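Local atomic coordinates of tyrosine--tRNA ligase, mitochondrial (Emericella nidulans, PDB entry 5IHX), a protein that binds tyrosine and probably attaches it to tRNA(Tyr) at the expense of ATP, as a class I aminoacyl-tRNA synthetase of mitochondria. Residues A[308-311]-A[312-316]; A[363-367]-A[368-372]. All blocks are in the same frame, centred on the assembly; numbering follows the deposited sequence.

Contact 1. Residues A[308-311]-A[312-316]; sequences STFE and LYQFF
The side-chain amide of Gln-314 lies against the ring of Phe-310, one helical turn back, with the two planes 45° apart. The closest approach joins Gln-314 CD to Phe-310 CE1 at 3.5 Å, and NE2 of the same amide reaches that ring carbon at 3.6 Å. Phe-310 holds CG opposite its backbone N (chi1 -176°), which swings the ring along the helix surface toward residue 314, while Gln-314 runs extended beyond CG and brings its amide alongside CE1.

Underneath, the backbone closes its first turns. Leu-312 N donates a hydrogen bond to Ser-308 O (3.0 Å), and Tyr-313 N, Gln-314 N and Phe-315 N follow in the same i to i+4 pattern on Thr-309, Phe-310 and Glu-311. Tyr-313 is buried, and its OH hydrogen-bonds His-357 ND1. Leu-312, elsewhere on the helix, packs on His-368.

At the start, Ser-308 OG takes a hydrogen bond from Glu-311 N at 3.1 Å. The return bond, from Ser-308 N to Glu-311 OE1, is weak, and the two side chains come too close in the model for their exact places to be trusted. The pattern is nevertheless that of a capping box, with Ser-308 as N-cap of helix 309-317.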
ATOM      1  N   SER A 308     -28.932  28.262  -0.495  1.00 32.18           N
ATOM      2  CA  SER A 308     -29.581  29.132   0.478  1.00 30.94           C
ATOM      3  C   SER A 308     -30.584  28.355   1.319  1.00 30.20           C
ATOM      4  O   SER A 308     -31.092  27.316   0.900  1.00 29.79           O
ATOM      5  CB  SER A 308     -30.286  30.296  -0.215  1.00 33.82           C
ATOM      6  OG  SER A 308     -31.462  29.851  -0.865  1.00 33.66           O
ATOM      7  N   THR A 309     -30.857  28.872   2.510  1.00 27.84           N
ATOM      8  CA  THR A 309     -31.815  28.258   3.415  1.00 24.11           C
ATOM      9  C   THR A 309     -33.200  28.193   2.775  1.00 27.74           C
ATOM     10  O   THR A 309     -33.952  27.244   2.989  1.00 25.63           O
ATOM     11  CB  THR A 309     -31.900  29.038   4.736  1.00 29.88           C
ATOM     12  OG1 THR A 309     -32.288  30.393   4.469  1.00 39.00           O
ATOM     13  CG2 THR A 309     -30.553  29.034   5.442  1.00 23.96           C
ATOM     14  N   PHE A 310     -33.520  29.208   1.981  1.00 34.10           N
ATOM     15  CA  PHE A 310     -34.805  29.284   1.303  1.00 28.72           C
ATOM     16  C   PHE A 310     -34.949  28.138   0.307  1.00 33.85           C
ATOM     17  O   PHE A 310     -35.996  27.496   0.213  1.00 31.85           O
ATOM     18  CB  PHE A 310     -34.944  30.632   0.587  1.00 36.20           C
ATOM     19  CG  PHE A 310     -36.282  30.843  -0.059  1.00 40.96           C
ATOM     20  CD1 PHE A 310     -36.442  30.675  -1.425  1.00 51.07           C
ATOM     21  CD2 PHE A 310     -37.384  31.196   0.702  1.00 52.36           C
ATOM     22  CE1 PHE A 310     -37.674  30.866  -2.021  1.00 53.28           C
ATOM     23  CE2 PHE A 310     -38.620  31.389   0.111  1.00 45.51           C
ATOM     24  CZ  PHE A 310     -38.764  31.223  -1.251  1.00 41.19           C
ATOM     25  N   GLU A 311     -33.879  27.894  -0.437  1.00 40.54           N
ATOM     26  CA  GLU A 311     -33.846  26.846  -1.449  1.00 39.40           C
ATOM     27  C   GLU A 311     -33.809  25.440  -0.855  1.00 30.35           C
ATOM     28  O   GLU A 311     -34.345  24.500  -1.439  1.00 29.72           O
ATOM     29  CB  GLU A 311     -32.646  27.078  -2.355  1.00 40.14           C
ATOM     30  CG  GLU A 311     -32.865  28.227  -3.316  1.00 66.35           C
ATOM     31  CD  GLU A 311     -31.580  28.938  -3.702  1.00114.75           C
ATOM     32  OE1 GLU A 311     -30.733  29.139  -2.811  1.00118.50           O
ATOM     33  OE2 GLU A 311     -31.402  29.264  -4.895  1.00135.49           O
ATOM     34  N   LEU A 312     -33.186  25.296   0.310  1.00 32.14           N
ATOM     35  CA  LEU A 312     -33.186  24.015   1.003  1.00 28.34           C
ATOM     36  C   LEU A 312     -34.610  23.729   1.451  1.00 29.70           C
ATOM     37  O   LEU A 312     -35.087  22.595   1.390  1.00 30.53           O
ATOM     38  CB  LEU A 312     -32.231  24.032   2.200  1.00 32.73           C
ATOM     39  CG  LEU A 312     -31.987  22.726   2.974  1.00 42.48           C
ATOM     40  CD1 LEU A 312     -32.118  21.489   2.098  1.00 45.93           C
ATOM     41  CD2 LEU A 312     -30.613  22.742   3.617  1.00 84.66           C
ATOM     42  N   TYR A 313     -35.297  24.779   1.881  1.00 33.45           N
ATOM     43  CA  TYR A 313     -36.689  24.664   2.286  1.00 31.84           C
ATOM     44  C   TYR A 313     -37.542  24.245   1.094  1.00 36.54           C
ATOM     45  O   TYR A 313     -38.355  23.329   1.199  1.00 30.39           O
ATOM     46  CB  TYR A 313     -37.190  25.985   2.866  1.00 28.99           C
ATOM     47  CG  TYR A 313     -38.528  25.881   3.554  1.00 29.68           C
ATOM     48  CD1 TYR A 313     -39.707  26.146   2.872  1.00 31.85           C
ATOM     49  CD2 TYR A 313     -38.612  25.522   4.891  1.00 24.11           C
ATOM     50  CE1 TYR A 313     -40.935  26.055   3.503  1.00 29.14           C
ATOM     51  CE2 TYR A 313     -39.831  25.424   5.530  1.00 27.09           C
ATOM     52  CZ  TYR A 313     -40.993  25.690   4.831  1.00 31.52           C
ATOM     53  OH  TYR A 313     -42.216  25.600   5.460  1.00 36.70           O
ATOM     54  N   GLN A 314     -37.354  24.926  -0.036  1.00 31.01           N
ATOM     55  CA  GLN A 314     -38.091  24.608  -1.258  1.00 30.46           C
ATOM     56  C   GLN A 314     -37.906  23.149  -1.675  1.00 31.82           C
ATOM     57  O   GLN A 314     -38.858  22.482  -2.069  1.00 34.54           O
ATOM     58  CB  GLN A 314     -37.673  25.524  -2.412  1.00 33.17           C
ATOM     59  CG  GLN A 314     -38.279  26.915  -2.337  1.00 57.91           C
ATOM     60  CD  GLN A 314     -37.924  27.773  -3.536  1.00 71.81           C
ATOM     61  OE1 GLN A 314     -36.753  27.932  -3.881  1.00 80.23           O
ATOM     62  NE2 GLN A 314     -38.943  28.332  -4.180  1.00 70.49           N
ATOM     63  N   PHE A 315     -36.672  22.667  -1.619  1.00 33.55           N
ATOM     64  CA  PHE A 315     -36.389  21.298  -2.021  1.00 31.06           C
ATOM     65  C   PHE A 315     -37.261  20.308  -1.254  1.00 34.74           C
ATOM     66  O   PHE A 315     -37.825  19.383  -1.838  1.00 31.76           O
ATOM     67  CB  PHE A 315     -34.913  20.964  -1.814  1.00 29.38           C
ATOM     68  CG  PHE A 315     -34.586  19.517  -2.047  1.00 32.40           C
ATOM     69  CD1 PHE A 315     -34.348  18.663  -0.983  1.00 34.90           C
ATOM     70  CD2 PHE A 315     -34.518  19.012  -3.337  1.00 32.59           C
ATOM     71  CE1 PHE A 315     -34.043  17.331  -1.202  1.00 39.20           C
ATOM     72  CE2 PHE A 315     -34.218  17.681  -3.560  1.00 37.31           C
ATOM     73  CZ  PHE A 315     -33.980  16.840  -2.492  1.00 36.90           C
ATOM     74  N   PHE A 316     -37.372  20.506   0.055  1.00 30.59           N
ATOM     75  CA  PHE A 316     -38.135  19.585   0.889  1.00 25.38           C
ATOM     76  C   PHE A 316     -39.652  19.777   0.798  1.00 25.81           C
ATOM     77  O   PHE A 316     -40.396  18.811   0.970  1.00 35.11           O
ATOM     78  CB  PHE A 316     -37.677  19.704   2.344  1.00 24.67           C
ATOM     79  CG  PHE A 316     -36.462  18.875   2.656  1.00 29.68           C
ATOM     80  CD1 PHE A 316     -36.577  17.514   2.884  1.00 31.62           C
ATOM     81  CD2 PHE A 316     -35.204  19.451   2.704  1.00 31.92           C
ATOM     82  CE1 PHE A 316     -35.463  16.745   3.167  1.00 29.81           C
ATOM     83  CE2 PHE A 316     -34.088  18.688   2.984  1.00 32.64           C
ATOM     84  CZ  PHE A 316     -34.218  17.333   3.214  1.00 31.53           C
TER

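Contact 2. Residues A[363-367]-A[368-372]; sequences FVELI and HGKDE
One face of the His-368 imidazole carries the CG2 methyl of Ile-367, a CH-pi contact with the methyl 3.5 Å from the ring centroid and only 12° off the normal. The other branch of the same isoleucine, CG1, rests over the rim of the Phe-363 ring; with CG2 anti to the backbone N and CG1 beside it (chi1 -58°), the two branches go to different rings. This is the C-terminal end of helix 354-368, where a glycine breaks the helix and the next one, 370-383, starts at once. Gly-369 has a positive phi of 97°, and at its backbone angles a CB would jam against the carbonyl O of His-368, which by itself calls for glycine. It also serves as N-cap of the second helix.

Val-364 O takes a hydrogen bond from His-368 N at 2.7 Å and a weak one from Gly-369 N, whose stronger acceptor is Glu-365 O at 2.8 Å. Arg-149, from helix 126-153, also donates to Glu-365 O.

Across the corner, Glu-365 and Lys-370 run side by side; their charges pair elsewhere, with Lys-153 and Asp-374 respectively. The CA-H of Glu-365 aims almost straight at Gly-369 O, 3.5 Å from CA.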
ATOM      1  N   PHE A 363     -35.997  20.113   9.091  1.00 24.34           N
ATOM      2  CA  PHE A 363     -34.660  19.870   8.573  1.00 27.91           C
ATOM      3  C   PHE A 363     -33.874  21.167   8.447  1.00 26.76           C
ATOM      4  O   PHE A 363     -32.666  21.189   8.686  1.00 28.95           O
ATOM      5  CB  PHE A 363     -34.710  19.160   7.222  1.00 30.70           C
ATOM      6  CG  PHE A 363     -33.366  18.692   6.749  1.00 31.19           C
ATOM      7  CD1 PHE A 363     -32.807  17.534   7.260  1.00 37.95           C
ATOM      8  CD2 PHE A 363     -32.650  19.421   5.816  1.00 29.20           C
ATOM      9  CE1 PHE A 363     -31.564  17.105   6.837  1.00 41.31           C
ATOM     10  CE2 PHE A 363     -31.410  18.997   5.391  1.00 31.71           C
ATOM     11  CZ  PHE A 363     -30.866  17.839   5.902  1.00 36.16           C
ATOM     12  N   VAL A 364     -34.550  22.249   8.074  1.00 27.31           N
ATOM     13  CA  VAL A 364     -33.888  23.547   7.999  1.00 21.80           C
ATOM     14  C   VAL A 364     -33.469  23.985   9.400  1.00 26.83           C
ATOM     15  O   VAL A 364     -32.390  24.543   9.579  1.00 28.28           O
ATOM     16  CB  VAL A 364     -34.784  24.616   7.342  1.00 24.83           C
ATOM     17  CG1 VAL A 364     -34.227  26.023   7.579  1.00 29.78           C
ATOM     18  CG2 VAL A 364     -34.907  24.355   5.852  1.00 31.43           C
ATOM     19  N   GLU A 365     -34.315  23.729  10.394  1.00 29.00           N
ATOM     20  CA  GLU A 365     -33.965  24.072  11.767  1.00 30.16           C
ATOM     21  C   GLU A 365     -32.747  23.278  12.222  1.00 26.01           C
ATOM     22  O   GLU A 365     -31.845  23.831  12.854  1.00 30.89           O
ATOM     23  CB  GLU A 365     -35.131  23.828  12.724  1.00 24.51           C
ATOM     24  CG  GLU A 365     -34.769  24.138  14.176  1.00 33.54           C
ATOM     25  CD  GLU A 365     -35.960  24.093  15.116  1.00 39.01           C
ATOM     26  OE1 GLU A 365     -37.068  23.731  14.669  1.00 45.20           O
ATOM     27  OE2 GLU A 365     -35.783  24.429  16.307  1.00 43.71           O
ATOM     28  N   LEU A 366     -32.726  21.986  11.908  1.00 29.10           N
ATOM     29  CA  LEU A 366     -31.593  21.134  12.261  1.00 27.39           C
ATOM     30  C   LEU A 366     -30.299  21.678  11.671  1.00 25.85           C
ATOM     31  O   LEU A 366     -29.315  21.840  12.379  1.00 31.52           O
ATOM     32  CB  LEU A 366     -31.818  19.697  11.780  1.00 23.08           C
ATOM     33  CG  LEU A 366     -30.593  18.768  11.804  1.00 30.98           C
ATOM     34  CD1 LEU A 366     -30.012  18.627  13.209  1.00 20.93           C
ATOM     35  CD2 LEU A 366     -30.943  17.401  11.231  1.00 29.57           C
ATOM     36  N   ILE A 367     -30.311  21.984  10.380  1.00 26.10           N
ATOM     37  CA  ILE A 367     -29.089  22.383   9.692  1.00 25.67           C
ATOM     38  C   ILE A 367     -28.721  23.843   9.950  1.00 33.88           C
ATOM     39  O   ILE A 367     -27.555  24.152  10.201  1.00 25.46           O
ATOM     40  CB  ILE A 367     -29.212  22.161   8.165  1.00 22.78           C
ATOM     41  CG1 ILE A 367     -29.531  20.698   7.846  1.00 23.99           C
ATOM     42  CG2 ILE A 367     -27.936  22.599   7.447  1.00 34.13           C
ATOM     43  CD1 ILE A 367     -28.466  19.705   8.284  1.00 29.76           C
ATOM     44  N   HIS A 368     -29.711  24.733   9.894  1.00 24.21           N
ATOM     45  CA  HIS A 368     -29.439  26.173   9.880  1.00 24.29           C
ATOM     46  C   HIS A 368     -30.009  26.954  11.068  1.00 25.10           C
ATOM     47  O   HIS A 368     -29.791  28.160  11.175  1.00 32.18           O
ATOM     48  CB  HIS A 368     -29.977  26.768   8.580  1.00 29.54           C
ATOM     49  CG  HIS A 368     -29.280  26.263   7.356  1.00 28.23           C
ATOM     50  ND1 HIS A 368     -27.938  26.474   7.124  1.00 29.87           N
ATOM     51  CD2 HIS A 368     -29.735  25.550   6.297  1.00 30.62           C
ATOM     52  CE1 HIS A 368     -27.597  25.918   5.975  1.00 33.31           C
ATOM     53  NE2 HIS A 368     -28.672  25.353   5.452  1.00 25.48           N
ATOM     54  N   GLY A 369     -30.733  26.278  11.954  1.00 25.72           N
ATOM     55  CA  GLY A 369     -31.235  26.912  13.162  1.00 24.90           C
ATOM     56  C   GLY A 369     -32.676  27.389  13.060  1.00 30.67           C
ATOM     57  O   GLY A 369     -33.237  27.505  11.970  1.00 32.98           O
ATOM     58  N   LYS A 370     -33.270  27.673  14.215  1.00 27.85           N
ATOM     59  CA  LYS A 370     -34.677  28.054  14.302  1.00 31.72           C
ATOM     60  C   LYS A 370     -34.989  29.357  13.558  1.00 33.28           C
ATOM     61  O   LYS A 370     -35.986  29.437  12.838  1.00 36.35           O
ATOM     62  CB  LYS A 370     -35.093  28.184  15.768  1.00 36.47           C
ATOM     63  CG  LYS A 370     -36.567  28.504  15.973  1.00 47.75           C
ATOM     64  CD  LYS A 370     -36.901  28.673  17.445  1.00 54.97           C
ATOM     65  CE  LYS A 370     -38.388  28.921  17.652  1.00 57.45           C
ATOM     66  NZ  LYS A 370     -38.847  30.160  16.965  1.00 63.56           N
ATOM     67  N   ASP A 371     -34.153  30.374  13.746  1.00 34.38           N
ATOM     68  CA  ASP A 371     -34.376  31.676  13.115  1.00 37.86           C
ATOM     69  C   ASP A 371     -34.456  31.566  11.596  1.00 38.66           C
ATOM     70  O   ASP A 371     -35.297  32.204  10.963  1.00 40.56           O
ATOM     71  CB  ASP A 371     -33.268  32.660  13.499  1.00 37.21           C
ATOM     72  CG  ASP A 371     -33.330  33.071  14.957  1.00 51.56           C
ATOM     73  OD1 ASP A 371     -34.444  33.103  15.522  1.00 48.41           O
ATOM     74  OD2 ASP A 371     -32.263  33.367  15.534  1.00 63.35           O
ATOM     75  N   GLU A 372     -33.577  30.757  11.012  1.00 35.82           N
ATOM     76  CA  GLU A 372     -33.609  30.522   9.575  1.00 31.74           C
ATOM     77  C   GLU A 372     -34.880  29.782   9.180  1.00 32.64           C
ATOM     78  O   GLU A 372     -35.497  30.097   8.167  1.00 33.65           O
ATOM     79  CB  GLU A 372     -32.378  29.737   9.125  1.00 38.92           C
ATOM     80  CG  GLU A 372     -31.101  30.555   9.158  1.00 45.99           C
ATOM     81  CD  GLU A 372     -31.034  31.555   8.021  1.00 57.07           C
ATOM     82  OE1 GLU A 372     -30.068  32.347   7.981  1.00 55.19           O
ATOM     83  OE2 GLU A 372     -31.955  31.558   7.175  1.00 63.02           O
TER

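In the fold
Contacts 1 and 2 lie one after the other along the chain, their centres about 11 Å apart, and they meet directly. Thr-309 OG1 and Glu-372 OE2, 3.0 Å apart, probably share a hydrogen bond that joins the first turn of helix 309-317 to the start of helix 370-383. Beside it, Thr-309 CG2 packs on His-368 CG at 3.6 Å. Toward the other end of contact 1, the rings of Phe-316 and Phe-363 meet with their planes at about 40°. Helices 309-317, 354-368 and 370-383 pack together beside the Rossmann nucleotide-binding fold. Both contacts lie within the class I synthetase region held by this C-terminally truncated chain; neither contributes to the tyrosine pocket, lined by Tyr-69, Asp-73, Tyr-217 and others.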